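PDB 4KHB: FACT complex subunit POB3 from Chaetomium thermophilum var. thermophilum, which probably acts within the FACT histone chaperone to reorganise nucleosomes during transcription, replication and repair, this N-terminal part pairing with the Spt16 dimerization domain. Local coordinates for residues I49-S55 and T96-K101; Q67-V72 and G116-L120; A129-P133 and E180-Y184. All coordinates share one frame; numbering follows the deposited sequence.

Contact 1. Residues I49-S55 and T96-K101; sequences IGGAQWS and TNLENK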
loop_
_atom_site.group_PDB
_atom_site.type_symbol
_atom_site.label_atom_id
_atom_site.label_comp_id
_atom_site.label_asym_id
_atom_site.label_seq_id
_atom_site.Cartn_x
_atom_site.Cartn_y
_atom_site.Cartn_z
ATOM N N ILE H 49 15.369 9.399 13.992
ATOM C CA ILE H 49 13.934 9.190 14.156
ATOM C C ILE H 49 13.221 10.543 14.101
ATOM O O ILE H 49 13.286 11.331 15.048
ATOM C CB ILE H 49 13.604 8.437 15.470
ATOM C CG1 ILE H 49 14.200 7.026 15.436
ATOM C CG2 ILE H 49 12.100 8.365 15.689
ATOM C CD1 ILE H 49 13.937 6.202 16.687
ATOM N N GLY H 50 12.552 10.806 12.981
ATOM C CA GLY H 50 11.926 12.095 12.738
ATOM C C GLY H 50 10.421 12.130 12.927
ATOM O O GLY H 50 9.844 13.197 13.170
ATOM N N GLY H 51 9.779 10.970 12.811
ATOM C CA GLY H 51 8.334 10.896 12.938
ATOM C C GLY H 51 7.797 9.477 12.933
ATOM O O GLY H 51 8.515 8.534 12.591
ATOM N N ALA H 52 6.531 9.322 13.308
ATOM C CA ALA H 52 5.930 7.997 13.419
ATOM C C ALA H 52 4.422 8.022 13.195
ATOM O O ALA H 52 3.729 8.926 13.669
ATOM C CB ALA H 52 6.253 7.385 14.773
ATOM N N GLN H 53 3.918 7.014 12.491
ATOM C CA GLN H 53 2.489 6.909 12.213
ATOM C C GLN H 53 1.933 5.567 12.675
ATOM O O GLN H 53 2.603 4.535 12.574
ATOM C CB GLN H 53 2.204 7.102 10.718
ATOM C CG GLN H 53 2.573 8.476 10.169
ATOM C CD GLN H 53 2.398 8.561 8.663
ATOM O OE1 GLN H 53 2.019 7.584 8.015
ATOM N NE2 GLN H 53 2.671 9.731 8.100
ATOM N N TRP H 54 0.702 5.590 13.176
ATOM C CA TRP H 54 0.036 4.390 13.662
ATOM C C TRP H 54 -1.207 4.129 12.816
ATOM O O TRP H 54 -2.061 5.010 12.681
ATOM C CB TRP H 54 -0.347 4.606 15.124
ATOM C CG TRP H 54 -1.285 3.602 15.705
ATOM C CD1 TRP H 54 -2.641 3.716 15.825
ATOM C CD2 TRP H 54 -0.936 2.342 16.284
ATOM N NE1 TRP H 54 -3.157 2.596 16.431
ATOM C CE2 TRP H 54 -2.129 1.737 16.723
ATOM C CE3 TRP H 54 0.271 1.665 16.470
ATOM C CZ2 TRP H 54 -2.148 0.482 17.335
ATOM C CZ3 TRP H 54 0.250 0.422 17.074
ATOM C CH2 TRP H 54 -0.947 -0.154 17.503
ATOM N N SER H 55 -1.311 2.925 12.255
ATOM C CA SER H 55 -2.465 2.566 11.429
ATOM C C SER H 55 -2.650 1.056 11.289
ATOM O O SER H 55 -1.754 0.271 11.610
ATOM C CB SER H 55 -2.351 3.202 10.039
ATOM O OG SER H 55 -1.299 2.615 9.293
ATOM N N THR H 96 8.713 12.632 19.644
ATOM C CA THR H 96 7.822 12.456 18.506
ATOM C C THR H 96 6.412 12.064 18.934
ATOM O O THR H 96 6.230 11.226 19.823
ATOM C CB THR H 96 8.357 11.353 17.566
ATOM O OG1 THR H 96 9.712 11.641 17.193
ATOM C CG2 THR H 96 7.508 11.259 16.318
ATOM N N ASN H 97 5.415 12.672 18.297
ATOM C CA ASN H 97 4.030 12.266 18.493
ATOM C C ASN H 97 3.691 11.117 17.549
ATOM O O ASN H 97 3.865 11.238 16.333
ATOM C CB ASN H 97 3.076 13.450 18.280
ATOM C CG ASN H 97 3.255 14.541 19.325
ATOM O OD1 ASN H 97 3.414 14.255 20.512
ATOM N ND2 ASN H 97 3.223 15.796 18.890
ATOM N N LEU H 98 3.212 10.007 18.103
ATOM C CA LEU H 98 2.752 8.892 17.281
ATOM C C LEU H 98 1.394 9.239 16.690
ATOM O O LEU H 98 0.367 9.139 17.362
ATOM C CB LEU H 98 2.679 7.599 18.098
ATOM C CG LEU H 98 2.286 6.327 17.343
ATOM C CD1 LEU H 98 3.203 6.112 16.155
ATOM C CD2 LEU H 98 2.328 5.110 18.262
ATOM N N GLU H 99 1.397 9.654 15.430
ATOM C CA GLU H 99 0.189 10.148 14.788
ATOM C C GLU H 99 -0.764 9.021 14.408
ATOM O O GLU H 99 -0.363 8.046 13.770
ATOM C CB GLU H 99 0.559 10.968 13.549
ATOM C CG GLU H 99 -0.617 11.352 12.669
ATOM C CD GLU H 99 -0.192 12.115 11.432
ATOM O OE1 GLU H 99 1.026 12.207 11.172
ATOM O OE2 GLU H 99 -1.081 12.627 10.721
ATOM N N ASN H 100 -2.027 9.160 14.798
ATOM C CA ASN H 100 -3.061 8.251 14.328
ATOM C C ASN H 100 -3.423 8.618 12.896
ATOM O O ASN H 100 -3.980 9.687 12.640
ATOM C CB ASN H 100 -4.294 8.318 15.234
ATOM C CG ASN H 100 -5.307 7.221 14.936
ATOM O OD1 ASN H 100 -5.648 6.966 13.779
ATOM N ND2 ASN H 100 -5.791 6.566 15.982
ATOM N N LYS H 101 -3.107 7.724 11.964
ATOM C CA LYS H 101 -3.249 8.022 10.545
ATOM C C LYS H 101 -4.199 7.042 9.875
ATOM O O LYS H 101 -3.769 5.998 9.381
ATOM C CB LYS H 101 -1.877 7.957 9.867
ATOM C CG LYS H 101 -1.826 8.594 8.483
ATOM C CD LYS H 101 -1.809 10.114 8.567
ATOM C CE LYS H 101 -1.109 10.726 7.361
ATOM N NZ LYS H 101 -1.131 12.217 7.394
HETATM O O HOH W 1 5.250 12.242 14.289
HETATM O O HOH W 2 -5.257 4.487 12.495
#
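A chi1 of -177° turns the Leu98 branch away from its own N, and the bend at chi2 then brings CD1 within 3.6 Å of Ala52 CB, while its CG lies 3.8 Å from Trp54 CB. Thr96 has its methyl in the equivalent position (chi1 -54° places OG1 beside the backbone N), and CG2 comes within 3.5 Å of Gly51 CA; OG1 is hydrogen-bonded to Tyr94 O instead. The backbones are joined as parallel strands by three hydrogen bonds: Glu99 N gives to Ala52 O, Trp54 N gives to Glu99 O at 2.7 Å, and Lys101 N gives to Trp54 O. Glu99 thus bonds two different residues, Ala52 and Trp54, on either side of its partner Gln53, which is the evidence of parallel register. On the sheet face of Ala52, Trp54 and Leu98, helix 83-92 covers the apolar groups through Leu86 and Phe90. The other face carries Gln53 and Glu99 alongside one another, their amide and carboxylate planes 75° apart; a weak salt bridge ties Glu99 OE2 to Lys101 NZ. One water joins Trp54 O to Asn100 OD1. Strand 98-100 closes an edge of the mixed sheet in the POB3-like N-terminal PH domain, where Gly50 and Gly51 opposite Leu66 form a classic beta bulge.

Contact 2. Residues Q67-V72 and G116-L120; sequences QRTSGV and GKAEL
Two hydrogen bonds to carbonyl oxygens join Arg68 and Ser70 to Lys117. Lys117 NZ reaches Arg68 O at 2.7 Å, at the end of a side chain extended throughout, which lets the ammonium span the gap from the turn before strand 119-124 across to the 67-72 loop. In the reverse sense Ser70 OG donates a hydrogen bond to Lys117 O at 2.6 Å; its chi1 of -171° sets OG opposite the backbone N and toward that carbonyl. Both donors are tilted from the carbonyl planes they meet, by 33° at Arg68 O and 31° at Lys117 O. The loop 67-72, which links strands 61-66 and 72-78 of the first PH-like domain, here meets the turn leading into strand 119-124 of the second, so the contact joins the two domains in tandem. The rest is van der Waals packing. Ala118 CB lies against the backbone of the loop, 3.4 Å from Gly71 N, and makes the one apolar pair with Val72 CG1 at 4.2 Å. The Val72 side chain runs across that of Glu119, roughly perpendicular, with Val72 CG1 set 3.7 Å from Glu119 CD. The charge of that carboxylate is met from the first domain, where Lys64 forms a salt bridge with Glu119 OE1.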
loop_
_atom_site.group_PDB
_atom_site.type_symbol
_atom_site.label_atom_id
_atom_site.label_comp_id
_atom_site.label_asym_id
_atom_site.label_seq_id
_atom_site.Cartn_x
_atom_site.Cartn_y
_atom_site.Cartn_z
ATOM N N GLN H 67 12.323 8.528 8.932
ATOM C CA GLN H 67 13.694 8.927 9.243
ATOM C C GLN H 67 13.903 10.426 9.011
ATOM O O GLN H 67 13.147 11.048 8.261
ATOM C CB GLN H 67 14.685 8.102 8.411
ATOM C CG GLN H 67 14.763 6.621 8.800
ATOM C CD GLN H 67 15.582 5.798 7.822
ATOM O OE1 GLN H 67 16.225 6.339 6.924
ATOM N NE2 GLN H 67 15.552 4.481 7.985
ATOM N N ARG H 68 14.911 11.004 9.664
ATOM C CA ARG H 68 15.272 12.401 9.423
ATOM C C ARG H 68 15.827 12.507 8.012
ATOM O O ARG H 68 15.553 13.465 7.293
ATOM C CB ARG H 68 16.327 12.882 10.419
ATOM C CG ARG H 68 15.922 12.844 11.884
ATOM C CD ARG H 68 16.282 14.154 12.562
ATOM N NE ARG H 68 15.869 14.198 13.962
ATOM C CZ ARG H 68 15.019 15.088 14.463
ATOM N NH1 ARG H 68 14.485 16.012 13.674
ATOM N NH2 ARG H 68 14.702 15.054 15.749
ATOM N N THR H 69 16.625 11.512 7.633
ATOM C CA THR H 69 16.996 11.307 6.237
ATOM C C THR H 69 15.791 10.683 5.543
ATOM O O THR H 69 14.829 10.299 6.205
ATOM C CB THR H 69 18.219 10.373 6.110
ATOM O OG1 THR H 69 17.899 9.073 6.626
ATOM C CG2 THR H 69 19.402 10.938 6.888
ATOM N N SER H 70 15.825 10.565 4.221
ATOM C CA SER H 70 14.646 10.067 3.516
ATOM C C SER H 70 14.540 8.548 3.646
ATOM O O SER H 70 15.435 7.817 3.209
ATOM C CB SER H 70 14.673 10.484 2.043
ATOM O OG SER H 70 13.444 10.179 1.406
ATOM N N GLY H 71 13.452 8.077 4.253
ATOM C CA GLY H 71 13.233 6.647 4.404
ATOM C C GLY H 71 12.092 6.283 5.339
ATOM O O GLY H 71 11.749 7.052 6.241
ATOM N N VAL H 72 11.507 5.104 5.127
ATOM C CA VAL H 72 10.455 4.595 6.007
ATOM C C VAL H 72 10.774 3.209 6.573
ATOM O O VAL H 72 11.258 2.329 5.857
ATOM C CB VAL H 72 9.066 4.569 5.312
ATOM C CG1 VAL H 72 8.532 5.975 5.130
ATOM C CG2 VAL H 72 9.147 3.852 3.976
ATOM N N GLY H 116 6.022 13.297 -1.276
ATOM C CA GLY H 116 6.539 13.736 0.005
ATOM C C GLY H 116 8.036 13.543 0.131
ATOM O O GLY H 116 8.747 13.429 -0.867
ATOM N N LYS H 117 8.506 13.508 1.372
ATOM C CA LYS H 117 9.923 13.393 1.684
ATOM C C LYS H 117 10.491 12.004 1.393
ATOM O O LYS H 117 11.596 11.874 0.861
ATOM C CB LYS H 117 10.132 13.761 3.154
ATOM C CG LYS H 117 11.561 13.666 3.649
ATOM C CD LYS H 117 11.629 14.181 5.077
ATOM C CE LYS H 117 13.032 14.106 5.637
ATOM N NZ LYS H 117 13.100 14.636 7.027
ATOM N N ALA H 118 9.731 10.969 1.740
ATOM C CA ALA H 118 10.208 9.596 1.587
ATOM C C ALA H 118 9.259 8.714 0.782
ATOM O O ALA H 118 9.630 7.612 0.380
ATOM C CB ALA H 118 10.471 8.972 2.953
ATOM N N GLU H 119 8.040 9.191 0.549
ATOM C CA GLU H 119 7.023 8.365 -0.099
ATOM C C GLU H 119 6.180 9.129 -1.110
ATOM O O GLU H 119 5.933 10.329 -0.956
ATOM C CB GLU H 119 6.083 7.743 0.943
ATOM C CG GLU H 119 6.720 6.692 1.840
ATOM C CD GLU H 119 5.718 6.031 2.769
ATOM O OE1 GLU H 119 5.070 6.748 3.560
ATOM O OE2 GLU H 119 5.573 4.792 2.702
ATOM N N LEU H 120 5.728 8.415 -2.136
ATOM C CA LEU H 120 4.673 8.913 -3.003
ATOM C C LEU H 120 3.341 8.444 -2.432
ATOM O O LEU H 120 3.078 7.238 -2.358
ATOM C CB LEU H 120 4.859 8.395 -4.432
ATOM C CG LEU H 120 3.738 8.713 -5.421
ATOM C CD1 LEU H 120 3.457 10.201 -5.436
ATOM C CD2 LEU H 120 4.087 8.238 -6.824
#

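Contact 3. Residues A129-P133 and E180-Y184; sequences AFEIP and EIRFY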
loop_
_atom_site.group_PDB
_atom_site.type_symbol
_atom_site.label_atom_id
_atom_site.label_comp_id
_atom_site.label_asym_id
_atom_site.label_seq_id
_atom_site.Cartn_x
_atom_site.Cartn_y
_atom_site.Cartn_z
ATOM N N ALA H 129 -4.768 6.387 0.641
ATOM C CA ALA H 129 -5.248 5.074 0.238
ATOM C C ALA H 129 -4.077 4.101 0.252
ATOM O O ALA H 129 -4.206 2.960 0.705
ATOM C CB ALA H 129 -5.878 5.132 -1.145
ATOM N N PHE H 130 -2.936 4.567 -0.254
ATOM C CA PHE H 130 -1.699 3.788 -0.236
ATOM C C PHE H 130 -0.444 4.658 -0.345
ATOM O O PHE H 130 -0.514 5.822 -0.747
ATOM C CB PHE H 130 -1.713 2.713 -1.324
ATOM C CG PHE H 130 -1.838 3.256 -2.719
ATOM C CD1 PHE H 130 -0.709 3.499 -3.489
ATOM C CD2 PHE H 130 -3.089 3.501 -3.269
ATOM C CE1 PHE H 130 -0.823 3.987 -4.780
ATOM C CE2 PHE H 130 -3.213 3.989 -4.556
ATOM C CZ PHE H 130 -2.078 4.232 -5.315
ATOM N N GLU H 131 0.703 4.085 0.012
ATOM C CA GLU H 131 1.972 4.806 -0.018
ATOM C C GLU H 131 3.039 3.979 -0.728
ATOM O O GLU H 131 3.101 2.759 -0.557
ATOM C CB GLU H 131 2.438 5.121 1.407
ATOM C CG GLU H 131 1.479 5.979 2.215
ATOM C CD GLU H 131 0.706 5.169 3.235
ATOM O OE1 GLU H 131 0.649 3.931 3.084
ATOM O OE2 GLU H 131 0.161 5.767 4.185
ATOM N N ILE H 132 3.869 4.641 -1.529
ATOM C CA ILE H 132 4.985 3.977 -2.200
ATOM C C ILE H 132 6.309 4.641 -1.830
ATOM O O ILE H 132 6.565 5.786 -2.211
ATOM C CB ILE H 132 4.819 4.004 -3.727
ATOM C CG1 ILE H 132 3.527 3.292 -4.122
ATOM C CG2 ILE H 132 5.989 3.308 -4.405
ATOM C CD1 ILE H 132 2.766 3.973 -5.229
ATOM N N PRO H 133 7.151 3.921 -1.071
ATOM C CA PRO H 133 8.472 4.424 -0.674
ATOM C C PRO H 133 9.387 4.581 -1.882
ATOM O O PRO H 133 9.388 3.712 -2.755
ATOM C CB PRO H 133 9.008 3.332 0.268
ATOM C CG PRO H 133 7.830 2.481 0.622
ATOM C CD PRO H 133 6.856 2.594 -0.505
ATOM N N GLU H 180 3.990 -2.470 -11.657
ATOM C CA GLU H 180 3.864 -1.117 -12.190
ATOM C C GLU H 180 2.592 -0.422 -11.704
ATOM O O GLU H 180 1.560 -1.070 -11.520
ATOM C CB GLU H 180 3.874 -1.174 -13.722
ATOM C CG GLU H 180 3.846 0.172 -14.421
ATOM C CD GLU H 180 3.633 0.039 -15.916
ATOM O OE1 GLU H 180 2.604 -0.541 -16.320
ATOM O OE2 GLU H 180 4.498 0.508 -16.686
ATOM N N ILE H 181 2.673 0.888 -11.478
ATOM C CA ILE H 181 1.485 1.703 -11.227
ATOM C C ILE H 181 1.520 2.912 -12.155
ATOM O O ILE H 181 2.563 3.550 -12.318
ATOM C CB ILE H 181 1.408 2.202 -9.770
ATOM C CG1 ILE H 181 1.604 1.038 -8.797
ATOM C CG2 ILE H 181 0.067 2.882 -9.508
ATOM C CD1 ILE H 181 1.408 1.407 -7.344
ATOM N N ARG H 182 0.378 3.223 -12.759
ATOM C CA ARG H 182 0.265 4.378 -13.639
ATOM C C ARG H 182 -0.709 5.408 -13.081
ATOM O O ARG H 182 -1.814 5.063 -12.656
ATOM C CB ARG H 182 -0.161 3.926 -15.039
ATOM C CG ARG H 182 0.808 2.942 -15.672
ATOM C CD ARG H 182 0.466 2.655 -17.120
ATOM N NE ARG H 182 1.359 1.657 -17.700
ATOM C CZ ARG H 182 1.574 1.517 -19.004
ATOM N NH1 ARG H 182 0.955 2.311 -19.867
ATOM N NH2 ARG H 182 2.404 0.582 -19.444
ATOM N N PHE H 183 -0.306 6.673 -13.095
ATOM C CA PHE H 183 -1.157 7.733 -12.577
ATOM C C PHE H 183 -1.510 8.696 -13.699
ATOM O O PHE H 183 -0.673 8.993 -14.556
ATOM C CB PHE H 183 -0.436 8.499 -11.464
ATOM C CG PHE H 183 -0.143 7.672 -10.245
ATOM C CD1 PHE H 183 -1.083 7.555 -9.231
ATOM C CD2 PHE H 183 1.074 7.019 -10.109
ATOM C CE1 PHE H 183 -0.819 6.796 -8.104
ATOM C CE2 PHE H 183 1.348 6.257 -8.986
ATOM C CZ PHE H 183 0.399 6.145 -7.982
ATOM N N TYR H 184 -2.749 9.177 -13.700
ATOM C CA TYR H 184 -3.120 10.286 -14.563
ATOM C C TYR H 184 -3.057 11.563 -13.744
ATOM O O TYR H 184 -3.861 11.765 -12.831
ATOM C CB TYR H 184 -4.517 10.087 -15.151
ATOM C CG TYR H 184 -5.025 11.299 -15.893
ATOM C CD1 TYR H 184 -4.529 11.619 -17.148
ATOM C CD2 TYR H 184 -6.017 12.107 -15.353
ATOM C CE1 TYR H 184 -4.983 12.722 -17.833
ATOM C CE2 TYR H 184 -6.483 13.210 -16.034
ATOM C CZ TYR H 184 -5.962 13.512 -17.275
ATOM O OH TYR H 184 -6.419 14.611 -17.962
#
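Phe130 and Phe183 project toward each other from facing strands, and the Phe130 ring puts its CZ at the edge of the Phe183 ring, 4.0 Å from CE1. Ile132 and Ile181 meet end to end through their CD1 methyls, 3.6 Å apart. The Ile132 CD1 also sits at the edge of both phenyl rings, in the plane of Phe130 and 4.2 Å from Phe183 CZ, while Ile181 CD1 meets Phe130 CE1 at 4.3 Å. A chi1 of 60° holds the Phe130 ring between its backbone N and carbonyl carbon, from where it extends toward strand 180-184. The strand axes lie 11.4 Å apart at an angle of 115°, a separation that only side chains bridge, between two different sheets of the second PH-like domain. Phe152 on strand 147-152 adds to the same apolar layer beside both isoleucines, and Val45 of the SPT16D chain packs on Phe130. Strand 180-184 also pairs antiparallel with a strand of the SPT16D chain. All four touching residues are buried and every contact among them is apolar, which implies cohesion by hydrophobic burial, without directional bonds.

Contact 3 is buried, contact 1 partly so, and contact 2 lies at the surface. Contact 1 belongs wholly to the first PH-like domain and is ruled by backbone bonding between neighbouring strands, whereas contact 3 belongs to the second and joins separate sheets through apolar side chains. Contact 2 spans both domains and relies on side-chain donors to backbone carbonyls. It touches both of the others: Arg68 packs on Ile49 and Gly50 of contact 1, and strand 119-124 neighbours strand 127-133 of contact 3, with a probable hydrogen bond from Leu120 N to Ile132 O. Contacts 1 and 3 do not touch, their centres about 22 Å apart.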